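Local coordinates for extracellular protein containing a SCP domain (Bacillus anthracis, PDB 4IFA), which is of unknown function, an extracellular protein that pairs a CAP-associated N-terminal region with a domain of the cysteine-rich secretory protein family, at residues M154-V159 and W165-F170. Residues are numbered along the deposited sequence; the frame is centred on the assembly and turned at random. Where two conformers were deposited one is given.
Sequences MEQPLV and WAQLYF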
HETATM    1  N   MSE A 154     -10.846   9.412  -9.349  0.50 27.20           N
HETATM    2  CA  MSE A 154     -10.705   8.284 -10.288  0.50 27.02           C
HETATM    3  C   MSE A 154      -9.717   7.210  -9.875  0.50 25.84           C
HETATM    4  O   MSE A 154      -9.840   6.068 -10.330  0.50 25.85           O
HETATM    5  CB  MSE A 154     -10.302   8.771 -11.669  0.50 27.91           C
HETATM    6  CG  MSE A 154     -11.383   9.586 -12.371  0.50 30.59           C
HETATM    7 SE   MSE A 154     -10.882  10.174 -14.153  0.50 35.43          SE
HETATM    8  CE  MSE A 154      -9.554  11.512 -13.683  0.50 34.96           C
ATOM      9  N   GLU A 155      -8.728   7.572  -9.054  1.00 24.76           N
ATOM     10  CA  GLU A 155      -7.715   6.622  -8.604  1.00 23.14           C
ATOM     11  C   GLU A 155      -7.847   6.067  -7.203  1.00 21.63           C
ATOM     12  O   GLU A 155      -7.377   4.949  -6.963  1.00 21.93           O
ATOM     13  CB  GLU A 155      -6.288   7.243  -8.751  1.00 23.56           C
ATOM     14  CG  GLU A 155      -5.996   7.582 -10.217  1.00 26.26           C
ATOM     15  CD  GLU A 155      -4.621   8.184 -10.475  1.00 28.56           C
ATOM     16  OE1 GLU A 155      -3.833   8.371  -9.523  1.00 29.95           O
ATOM     17  OE2 GLU A 155      -4.369   8.520 -11.653  1.00 32.57           O
ATOM     18  N   GLN A 156      -8.395   6.849  -6.271  1.00 21.70           N
ATOM     19  CA  GLN A 156      -8.468   6.453  -4.865  1.00 21.53           C
ATOM     20  C   GLN A 156      -9.572   7.166  -4.089  1.00 22.62           C
ATOM     21  O   GLN A 156      -9.314   7.797  -3.057  1.00 23.03           O
ATOM     22  CB  GLN A 156      -7.105   6.646  -4.193  1.00 23.19           C
ATOM     23  CG  GLN A 156      -6.536   8.059  -4.409  1.00 24.77           C
ATOM     24  CD  GLN A 156      -5.356   8.391  -3.523  1.00 32.79           C
ATOM     25  OE1 GLN A 156      -5.383   8.127  -2.324  1.00 32.59           O
ATOM     26  NE2 GLN A 156      -4.348   9.049  -4.095  1.00 33.36           N
ATOM     27  N   PRO A 157     -10.819   7.058  -4.597  1.00 21.94           N
ATOM     28  CA  PRO A 157     -11.954   7.707  -3.948  1.00 22.45           C
ATOM     29  C   PRO A 157     -12.270   7.081  -2.566  1.00 23.33           C
ATOM     30  O   PRO A 157     -11.802   5.987  -2.243  1.00 22.81           O
ATOM     31  CB  PRO A 157     -13.110   7.471  -4.945  1.00 23.52           C
ATOM     32  CG  PRO A 157     -12.732   6.194  -5.609  1.00 20.84           C
ATOM     33  CD  PRO A 157     -11.249   6.310  -5.800  1.00 21.87           C
ATOM     34  N   LEU A 158     -13.105   7.788  -1.798  1.00 24.23           N
ATOM     35  CA  LEU A 158     -13.510   7.400  -0.437  1.00 24.45           C
ATOM     36  C   LEU A 158     -15.022   7.221  -0.339  1.00 25.82           C
ATOM     37  O   LEU A 158     -15.784   8.072  -0.816  1.00 28.39           O
ATOM     38  CB  LEU A 158     -13.072   8.476   0.565  1.00 24.48           C
ATOM     39  CG  LEU A 158     -13.002   7.975   2.009  1.00 24.78           C
ATOM     40  CD1 LEU A 158     -11.771   7.050   2.259  1.00 25.90           C
ATOM     41  CD2 LEU A 158     -13.006   9.160   2.992  1.00 30.22           C
ATOM     42  N   VAL A 159     -15.463   6.119   0.271  0.50 25.19           N
ATOM     43  CA  VAL A 159     -16.895   5.826   0.449  0.50 26.15           C
ATOM     44  C   VAL A 159     -17.148   5.521   1.927  0.50 27.17           C
ATOM     45  O   VAL A 159     -16.364   4.807   2.557  0.50 25.88           O
ATOM     46  CB  VAL A 159     -17.364   4.646  -0.458  0.50 25.46           C
ATOM     47  CG1 VAL A 159     -16.728   3.354  -0.037  0.50 22.90           C
ATOM     48  CG2 VAL A 159     -18.894   4.499  -0.469  0.50 28.36           C
ATOM     49  N   TRP A 165     -14.774   4.254   6.925  1.00 26.69           N
ATOM     50  CA  TRP A 165     -14.551   4.612   5.537  1.00 24.52           C
ATOM     51  C   TRP A 165     -13.843   3.517   4.782  1.00 22.74           C
ATOM     52  O   TRP A 165     -13.122   2.702   5.361  1.00 22.72           O
ATOM     53  CB  TRP A 165     -13.638   5.841   5.500  1.00 25.17           C
ATOM     54  CG  TRP A 165     -14.147   6.940   6.369  1.00 27.91           C
ATOM     55  CD1 TRP A 165     -13.831   7.175   7.669  1.00 29.30           C
ATOM     56  CD2 TRP A 165     -15.146   7.906   6.017  1.00 30.48           C
ATOM     57  NE1 TRP A 165     -14.544   8.261   8.145  1.00 32.05           N
ATOM     58  CE2 TRP A 165     -15.360   8.720   7.145  1.00 32.04           C
ATOM     59  CE3 TRP A 165     -15.864   8.170   4.848  1.00 29.36           C
ATOM     60  CZ2 TRP A 165     -16.254   9.782   7.133  1.00 34.62           C
ATOM     61  CZ3 TRP A 165     -16.764   9.230   4.848  1.00 33.45           C
ATOM     62  CH2 TRP A 165     -16.940  10.015   5.969  1.00 32.73           C
ATOM     63  N   ALA A 166     -14.005   3.515   3.464  1.00 23.00           N
ATOM     64  CA  ALA A 166     -13.273   2.610   2.573  1.00 22.20           C
ATOM     65  C   ALA A 166     -12.649   3.455   1.486  1.00 22.74           C
ATOM     66  O   ALA A 166     -13.344   4.160   0.779  1.00 22.63           O
ATOM     67  CB  ALA A 166     -14.174   1.553   1.928  1.00 23.61           C
ATOM     68  N   GLN A 167     -11.335   3.401   1.373  1.00 21.39           N
ATOM     69  CA  GLN A 167     -10.597   4.052   0.289  1.00 21.54           C
ATOM     70  C   GLN A 167     -10.427   2.976  -0.782  1.00 20.66           C
ATOM     71  O   GLN A 167      -9.846   1.917  -0.532  1.00 20.44           O
ATOM     72  CB  GLN A 167      -9.236   4.531   0.782  1.00 21.51           C
ATOM     73  CG  GLN A 167      -8.371   5.345  -0.179  1.00 25.92           C
ATOM     74  CD  GLN A 167      -7.072   5.837   0.506  1.00 27.46           C
ATOM     75  OE1 GLN A 167      -6.604   5.263   1.494  1.00 28.95           O
ATOM     76  NE2 GLN A 167      -6.471   6.865  -0.065  1.00 32.51           N
ATOM     77  N   LEU A 168     -10.904   3.272  -1.981  1.00 18.78           N
ATOM     78  CA  LEU A 168     -10.972   2.292  -3.076  1.00 19.23           C
ATOM     79  C   LEU A 168      -9.865   2.590  -4.063  1.00 19.48           C
ATOM     80  O   LEU A 168      -9.960   3.536  -4.837  1.00 20.96           O
ATOM     81  CB  LEU A 168     -12.351   2.332  -3.744  1.00 20.01           C
ATOM     82  CG  LEU A 168     -13.570   2.194  -2.817  1.00 20.18           C
ATOM     83  CD1 LEU A 168     -14.867   2.360  -3.637  1.00 22.85           C
ATOM     84  CD2 LEU A 168     -13.562   0.869  -2.100  1.00 22.75           C
ATOM     85  N   TYR A 169      -8.818   1.767  -4.047  1.00 17.92           N
ATOM     86  CA  TYR A 169      -7.668   1.999  -4.903  1.00 18.54           C
ATOM     87  C   TYR A 169      -7.881   1.355  -6.268  1.00 17.17           C
ATOM     88  O   TYR A 169      -8.093   0.142  -6.382  1.00 18.51           O
ATOM     89  CB  TYR A 169      -6.394   1.453  -4.268  1.00 16.87           C
ATOM     90  CG  TYR A 169      -5.779   2.285  -3.161  1.00 19.77           C
ATOM     91  CD1 TYR A 169      -5.181   3.508  -3.442  1.00 24.69           C
ATOM     92  CD2 TYR A 169      -5.704   1.819  -1.844  1.00 27.14           C
ATOM     93  CE1 TYR A 169      -4.563   4.257  -2.480  1.00 26.84           C
ATOM     94  CE2 TYR A 169      -5.057   2.565  -0.873  1.00 29.31           C
ATOM     95  CZ  TYR A 169      -4.502   3.770  -1.193  1.00 25.24           C
ATOM     96  OH  TYR A 169      -3.786   4.517  -0.266  1.00 23.72           O
ATOM     97  N   PHE A 170      -7.799   2.184  -7.309  1.00 17.73           N
ATOM     98  CA  PHE A 170      -7.935   1.737  -8.700  1.00 18.67           C
ATOM     99  C   PHE A 170      -6.611   1.844  -9.463  1.00 19.30           C
ATOM    100  O   PHE A 170      -5.779   2.698  -9.170  1.00 19.99           O
ATOM    101  CB  PHE A 170      -8.954   2.599  -9.435  1.00 19.76           C
ATOM    102  CG  PHE A 170     -10.359   2.310  -9.063  1.00 20.71           C
ATOM    103  CD1 PHE A 170     -11.080   1.341  -9.741  1.00 20.15           C
ATOM    104  CD2 PHE A 170     -10.957   2.952  -7.993  1.00 19.10           C
ATOM    105  CE1 PHE A 170     -12.402   1.020  -9.354  1.00 21.06           C
ATOM    106  CE2 PHE A 170     -12.246   2.643  -7.616  1.00 19.97           C
ATOM    107  CZ  PHE A 170     -12.958   1.678  -8.283  1.00 20.52           C
TER
HETATM  108  O   HOH W   1      -3.119   7.078  -1.254  1.00 30.89           O
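Val-159 and Ala-166 form a hydrogen-bonded pair in the antiparallel beta hairpin of strands 158-161 and 164-171, at the edge of the seven-stranded sheet of the CAP-associated N-terminal region. Val-159 N reaches Ala-166 O at 2.9 Å, and Ala-166 N returns the bond to Val-159 O. Backbone hydrogen bonds continue beyond the paired strands: Leu-168 N donates to Pro-157 O, and Phe-170 N to Glu-155 O at 2.8 Å, which ties the end of helix 150-155 to the long strand. Proline suits position 157, where the backbone gives a carbonyl to Leu-168 N and no N-H is called on.

Apolar packing follows the two faces. On the face that carries Val-159 and Ala-166, the small Ala-166 CB lets Val-159 CG1 pack close, at 3.7 Å in the conformer given, while Pro-157 CD lies at the ring edge of Phe-170, 4.0 Å from CD2. On the face of Leu-158 and Gln-167, Leu-158 CD2 touches Trp-165 CE3 at 3.5 Å; the indole NE1 is hydrogen-bonded to Asp-185.

Polar side chains gather beside this latter face. Gln-156 and Gln-167 run side by side, their amide planes 27° apart, and Gln-156 CB rests against the Tyr-169 ring, whose hydroxyl is hydrogen-bonded to Arg-181. With CG anti to the backbone N (chi1 -175°), the long chain of Gln-167 extends until its NE2 stands 2.8 Å from Gln-156 OE1. A water in the plane of the tyrosine ring lies 2.8 Å from Tyr-169 OH and donates to Gln-156 OE1.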